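Local coordinates for uncharacterized protein (Bacteroides uniformis, PDB 4IYK), which is of unknown function but, as a two-domain member of the DUF3823 family, is thought to bind carbohydrate, at residues A[77-89]-A[97-109]. Residues are numbered along the deposited sequence; the frame is centred on the assembly and turned at random.
With EDO (1,2-ethanediol), chain I; EDO (1,2-ethanediol), chain D.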
loop_
_atom_site.group_PDB
_atom_site.type_symbol
_atom_site.label_atom_id
_atom_site.label_comp_id
_atom_site.label_asym_id
_atom_site.label_seq_id
_atom_site.Cartn_x
_atom_site.Cartn_y
_atom_site.Cartn_z
ATOM N N PHE A 77 10.149 4.224 -11.056
ATOM C CA PHE A 77 9.405 4.192 -9.797
ATOM C C PHE A 77 9.971 5.232 -8.868
ATOM O O PHE A 77 11.182 5.250 -8.637
ATOM C CB PHE A 77 9.463 2.820 -9.135
ATOM C CG PHE A 77 8.746 1.751 -9.905
ATOM C CD1 PHE A 77 7.357 1.621 -9.821
ATOM C CD2 PHE A 77 9.443 0.884 -10.731
ATOM C CE1 PHE A 77 6.690 0.633 -10.540
ATOM C CE2 PHE A 77 8.770 -0.103 -11.451
ATOM C CZ PHE A 77 7.401 -0.223 -11.351
ATOM N N GLU A 78 9.112 6.126 -8.372
ATOM C CA GLU A 78 9.480 7.187 -7.438
ATOM C C GLU A 78 8.295 7.562 -6.553
ATOM O O GLU A 78 7.149 7.338 -6.941
ATOM C CB GLU A 78 10.008 8.429 -8.170
ATOM C CG GLU A 78 9.097 8.997 -9.252
ATOM C CD GLU A 78 9.634 10.207 -10.002
ATOM O OE1 GLU A 78 10.873 10.387 -10.066
ATOM O OE2 GLU A 78 8.804 10.960 -10.558
ATOM N N ASN A 79 8.590 8.138 -5.373
ATOM C CA ASN A 79 7.643 8.641 -4.373
ATOM C C ASN A 79 6.566 7.614 -3.985
ATOM O O ASN A 79 5.392 7.951 -3.837
ATOM C CB ASN A 79 7.009 9.943 -4.855
ATOM C CG ASN A 79 8.031 11.029 -5.039
ATOM O OD1 ASN A 79 8.789 11.368 -4.132
ATOM N ND2 ASN A 79 8.134 11.533 -6.239
ATOM N N GLY A 80 6.987 6.363 -3.840
ATOM C CA GLY A 80 6.096 5.273 -3.491
ATOM C C GLY A 80 6.317 4.791 -2.085
ATOM O O GLY A 80 6.730 5.557 -1.215
ATOM N N ASN A 81 6.040 3.517 -1.855
ATOM C CA ASN A 81 6.233 2.883 -0.548
ATOM C C ASN A 81 7.322 1.786 -0.632
ATOM O O ASN A 81 7.426 0.922 0.248
ATOM C CB ASN A 81 4.908 2.341 -0.002
ATOM C CG ASN A 81 4.291 1.198 -0.763
ATOM O OD1 ASN A 81 4.922 0.578 -1.652
ATOM N ND2 ASN A 81 3.077 0.820 -0.327
ATOM N N PHE A 82 8.136 1.843 -1.696
ATOM C CA PHE A 82 9.256 0.946 -1.868
ATOM C C PHE A 82 10.407 1.744 -2.435
ATOM O O PHE A 82 10.185 2.841 -2.970
ATOM C CB PHE A 82 8.906 -0.284 -2.728
ATOM C CG PHE A 82 8.357 -0.026 -4.108
ATOM C CD1 PHE A 82 9.215 0.221 -5.182
ATOM C CD2 PHE A 82 6.995 -0.134 -4.361
ATOM C CE1 PHE A 82 8.707 0.438 -6.462
ATOM C CE2 PHE A 82 6.487 0.079 -5.645
ATOM C CZ PHE A 82 7.347 0.349 -6.690
ATOM N N TYR A 83 11.637 1.225 -2.280
ATOM C CA TYR A 83 12.839 1.920 -2.757
ATOM C C TYR A 83 12.775 2.151 -4.273
ATOM O O TYR A 83 12.439 1.223 -5.033
ATOM C CB TYR A 83 14.140 1.184 -2.365
ATOM C CG TYR A 83 14.548 1.444 -0.930
ATOM C CD1 TYR A 83 14.046 0.664 0.111
ATOM C CD2 TYR A 83 15.390 2.502 -0.606
ATOM C CE1 TYR A 83 14.425 0.894 1.431
ATOM C CE2 TYR A 83 15.758 2.755 0.715
ATOM C CZ TYR A 83 15.236 1.972 1.734
ATOM O OH TYR A 83 15.596 2.205 3.038
ATOM N N PRO A 84 13.012 3.423 -4.688
ATOM C CA PRO A 84 12.975 3.766 -6.115
ATOM C C PRO A 84 14.047 3.062 -6.943
ATOM O O PRO A 84 15.121 2.709 -6.457
ATOM C CB PRO A 84 13.230 5.284 -6.106
ATOM C CG PRO A 84 14.028 5.523 -4.889
ATOM C CD PRO A 84 13.382 4.603 -3.882
ATOM N N PHE A 85 13.732 2.886 -8.215
ATOM C CA PHE A 85 14.588 2.292 -9.227
ATOM C C PHE A 85 13.984 2.530 -10.596
ATOM O O PHE A 85 12.817 2.927 -10.730
ATOM C CB PHE A 85 14.831 0.770 -8.987
ATOM C CG PHE A 85 13.615 -0.128 -9.104
ATOM C CD1 PHE A 85 12.787 -0.349 -8.010
ATOM C CD2 PHE A 85 13.336 -0.797 -10.289
ATOM C CE1 PHE A 85 11.676 -1.184 -8.112
ATOM C CE2 PHE A 85 12.232 -1.650 -10.384
ATOM C CZ PHE A 85 11.402 -1.827 -9.297
ATOM N N GLU A 86 14.788 2.233 -11.609
ATOM C CA GLU A 86 14.415 2.316 -12.996
ATOM C C GLU A 86 14.575 0.975 -13.678
ATOM O O GLU A 86 15.450 0.188 -13.306
ATOM C CB GLU A 86 15.305 3.337 -13.696
ATOM C CG GLU A 86 14.642 4.648 -14.022
ATOM C CD GLU A 86 15.444 5.488 -14.996
ATOM O OE1 GLU A 86 16.617 5.807 -14.690
ATOM O OE2 GLU A 86 14.899 5.823 -16.072
ATOM N N VAL A 87 13.735 0.719 -14.691
ATOM C CA VAL A 87 13.850 -0.438 -15.571
ATOM C C VAL A 87 14.029 0.147 -16.994
ATOM O O VAL A 87 13.068 0.619 -17.599
ATOM C CB VAL A 87 12.707 -1.481 -15.465
ATOM C CG1 VAL A 87 12.983 -2.693 -16.349
ATOM C CG2 VAL A 87 12.485 -1.923 -14.021
ATOM N N LYS A 88 15.273 0.178 -17.486
ATOM C CA LYS A 88 15.575 0.702 -18.823
ATOM C C LYS A 88 15.335 -0.392 -19.885
ATOM O O LYS A 88 15.515 -1.576 -19.593
ATOM C CB LYS A 88 17.030 1.227 -18.901
ATOM C CG LYS A 88 17.381 2.359 -17.922
ATOM C CD LYS A 88 16.856 3.745 -18.336
ATOM C CE LYS A 88 17.842 4.541 -19.161
ATOM N NZ LYS A 88 17.444 5.974 -19.281
ATOM N N ASP A 89 14.944 0.018 -21.115
ATOM C CA ASP A 89 14.699 -0.824 -22.302
ATOM C C ASP A 89 13.625 -1.898 -22.041
ATOM O O ASP A 89 13.814 -3.090 -22.297
ATOM C CB ASP A 89 16.001 -1.456 -22.827
ATOM C CG ASP A 89 17.148 -0.471 -23.038
ATOM O OD1 ASP A 89 16.872 0.709 -23.365
ATOM O OD2 ASP A 89 18.311 -0.875 -22.863
ATOM N N ASN A 97 0.905 -8.722 -22.722
ATOM C CA ASN A 97 2.193 -8.706 -22.033
ATOM C C ASN A 97 2.001 -8.901 -20.544
ATOM O O ASN A 97 1.028 -8.396 -19.969
ATOM C CB ASN A 97 2.919 -7.373 -22.269
ATOM C CG ASN A 97 3.316 -7.120 -23.697
ATOM O OD1 ASN A 97 4.475 -7.245 -24.055
ATOM N ND2 ASN A 97 2.377 -6.683 -24.527
ATOM N N VAL A 98 2.941 -9.601 -19.904
ATOM C CA VAL A 98 2.855 -9.796 -18.458
ATOM C C VAL A 98 4.224 -9.386 -17.868
ATOM O O VAL A 98 5.227 -9.621 -18.516
ATOM C CB VAL A 98 2.376 -11.252 -18.085
ATOM C CG1 VAL A 98 3.317 -12.331 -18.620
ATOM C CG2 VAL A 98 2.159 -11.410 -16.588
ATOM N N TYR A 99 4.251 -8.645 -16.724
ATOM C CA TYR A 99 5.518 -8.258 -16.087
ATOM C C TYR A 99 5.312 -7.927 -14.605
ATOM O O TYR A 99 4.561 -7.009 -14.228
ATOM C CB TYR A 99 6.226 -7.084 -16.801
ATOM C CG TYR A 99 7.684 -6.916 -16.402
ATOM C CD1 TYR A 99 8.039 -6.194 -15.264
ATOM C CD2 TYR A 99 8.706 -7.468 -17.170
ATOM C CE1 TYR A 99 9.375 -6.033 -14.895
ATOM C CE2 TYR A 99 10.051 -7.305 -16.816
ATOM C CZ TYR A 99 10.379 -6.581 -15.677
ATOM O OH TYR A 99 11.693 -6.413 -15.305
ATOM N N ASP A 100 6.034 -8.664 -13.771
ATOM C CA ASP A 100 6.017 -8.466 -12.331
ATOM C C ASP A 100 7.255 -7.677 -11.926
ATOM O O ASP A 100 8.352 -7.966 -12.398
ATOM C CB ASP A 100 5.957 -9.826 -11.609
ATOM C CG ASP A 100 4.659 -10.597 -11.827
ATOM O OD1 ASP A 100 3.622 -9.954 -12.120
ATOM O OD2 ASP A 100 4.681 -11.840 -11.701
ATOM N N PHE A 101 7.081 -6.649 -11.094
ATOM C CA PHE A 101 8.219 -5.862 -10.621
ATOM C C PHE A 101 8.549 -6.333 -9.196
ATOM O O PHE A 101 7.638 -6.491 -8.378
ATOM C CB PHE A 101 7.888 -4.346 -10.659
ATOM C CG PHE A 101 7.594 -3.785 -12.030
ATOM C CD1 PHE A 101 8.615 -3.286 -12.829
ATOM C CD2 PHE A 101 6.286 -3.692 -12.497
ATOM C CE1 PHE A 101 8.337 -2.744 -14.090
ATOM C CE2 PHE A 101 6.006 -3.153 -13.760
ATOM C CZ PHE A 101 7.032 -2.679 -14.547
ATOM N N LYS A 102 9.828 -6.557 -8.915
ATOM C CA LYS A 102 10.395 -6.984 -7.621
ATOM C C LYS A 102 10.944 -5.751 -6.895
ATOM O O LYS A 102 11.762 -5.020 -7.446
ATOM C CB LYS A 102 11.499 -8.042 -7.817
ATOM C CG LYS A 102 11.115 -9.200 -8.746
ATOM C CD LYS A 102 10.485 -10.377 -8.027
ATOM C CE LYS A 102 10.414 -11.610 -8.911
ATOM N NZ LYS A 102 11.754 -12.224 -9.153
ATOM N N VAL A 103 10.457 -5.491 -5.679
ATOM C CA VAL A 103 10.777 -4.255 -4.955
ATOM C C VAL A 103 11.181 -4.528 -3.495
ATOM O O VAL A 103 10.974 -5.628 -2.974
ATOM C CB VAL A 103 9.544 -3.282 -5.024
ATOM C CG1 VAL A 103 8.995 -3.148 -6.446
ATOM C CG2 VAL A 103 8.423 -3.680 -4.052
ATOM N N ILE A 104 11.737 -3.505 -2.846
ATOM C CA ILE A 104 12.100 -3.528 -1.430
ATOM C C ILE A 104 11.157 -2.551 -0.756
ATOM O O ILE A 104 11.384 -1.338 -0.899
ATOM C CB ILE A 104 13.609 -3.184 -1.141
ATOM C CG1 ILE A 104 14.567 -4.192 -1.805
ATOM C CG2 ILE A 104 13.873 -3.062 0.387
ATOM C CD1 ILE A 104 16.048 -3.690 -1.922
ATOM N N PRO A 105 10.079 -3.030 -0.060
ATOM C CA PRO A 105 9.194 -2.081 0.644
ATOM C C PRO A 105 9.953 -1.413 1.779
ATOM O O PRO A 105 10.920 -2.004 2.280
ATOM C CB PRO A 105 8.062 -2.969 1.179
ATOM C CG PRO A 105 8.655 -4.317 1.317
ATOM C CD PRO A 105 9.724 -4.437 0.242
ATOM N N TYR A 106 9.556 -0.203 2.190
ATOM C CA TYR A 106 10.249 0.426 3.320
ATOM C C TYR A 106 9.963 -0.352 4.597
ATOM O O TYR A 106 10.848 -0.565 5.415
ATOM C CB TYR A 106 9.823 1.901 3.463
ATOM C CG TYR A 106 10.134 2.737 2.240
ATOM C CD1 TYR A 106 11.416 2.745 1.685
ATOM C CD2 TYR A 106 9.158 3.531 1.646
ATOM C CE1 TYR A 106 11.707 3.497 0.552
ATOM C CE2 TYR A 106 9.438 4.291 0.510
ATOM C CZ TYR A 106 10.718 4.269 -0.033
ATOM O OH TYR A 106 11.017 5.006 -1.152
ATOM N N ILE A 107 8.719 -0.816 4.737
ATOM C CA ILE A 107 8.239 -1.570 5.887
ATOM C C ILE A 107 7.395 -2.763 5.426
ATOM O O ILE A 107 6.557 -2.614 4.534
ATOM C CB ILE A 107 7.391 -0.629 6.823
ATOM C CG1 ILE A 107 8.268 0.489 7.451
ATOM C CG2 ILE A 107 6.608 -1.432 7.906
ATOM C CD1 ILE A 107 7.502 1.523 8.212
ATOM N N ARG A 108 7.549 -3.912 6.121
ATOM C CA ARG A 108 6.697 -5.091 5.942
ATOM C C ARG A 108 5.821 -5.232 7.182
ATOM O O ARG A 108 6.350 -5.191 8.290
ATOM C CB ARG A 108 7.551 -6.361 5.751
ATOM C CG ARG A 108 8.289 -6.442 4.444
ATOM C CD ARG A 108 9.136 -7.716 4.338
ATOM N NE ARG A 108 9.885 -7.676 3.082
ATOM C CZ ARG A 108 11.152 -7.322 2.945
ATOM N NH1 ARG A 108 11.908 -7.100 4.016
ATOM N NH2 ARG A 108 11.698 -7.251 1.737
ATOM N N VAL A 109 4.492 -5.377 7.027
ATOM C CA VAL A 109 3.631 -5.600 8.195
ATOM C C VAL A 109 3.618 -7.103 8.451
ATOM O O VAL A 109 3.277 -7.870 7.550
ATOM C CB VAL A 109 2.214 -5.014 8.071
ATOM C CG1 VAL A 109 1.408 -5.300 9.327
ATOM C CG2 VAL A 109 2.260 -3.517 7.800
HETATM C C1 EDO I . 13.617 -5.099 -10.796
HETATM O O1 EDO I . 13.878 -5.160 -9.394
HETATM C C2 EDO I . 12.134 -5.471 -11.086
HETATM O O2 EDO I . 11.893 -5.327 -12.462
HETATM C C1 EDO D . 9.604 -10.395 -14.400
HETATM O O1 EDO D . 10.277 -10.182 -13.162
HETATM C C2 EDO D . 8.363 -11.295 -14.147
HETATM O O2 EDO D . 7.395 -11.097 -15.169
HETATM O O HOH W 1 12.663 -1.390 -4.541
#
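Y106 turns its edge onto the face of Y83, the ring planes 71° apart and Y106 CE1 lying 3.6 Å above the centre of the Y83 ring. One face of Y106 rests on the backbone of F82, and its OH comes within 2.9 Å of F82 O. The main chains are hydrogen-bonded here, Y106 N to N81 O (3.1 Å) and Y83 N to I104 O (2.9 Å); a water donates to Y83 O and accepts from I104 N. With a leucine in place of Y106, the Y83 face would probably lose its aromatic partner and the F82 peptide its cover. Equally tight, V103 lays CG1 over the face of F82, whose CG sits between backbone N and carbonyl carbon (chi1 56°), while F77 points its edge at the face of F101. Strands 85-92 and 95-103 edge the two sheets of a β-sandwich consistent with the transthyretin clan, and F77, F82, F101 and V103 pack between them; Y83 and Y106 sit at the junction with the C-terminal part, Y106 against A205 and N216. Toward solvent the contact thins. V87 CG2 lies 4.2 Å from F101 CE1, and a 1,2-ethanediol, probably from the crystallisation liquor, lies over the F85 face, hydrogen-bonded to K102 O and Y99 OH.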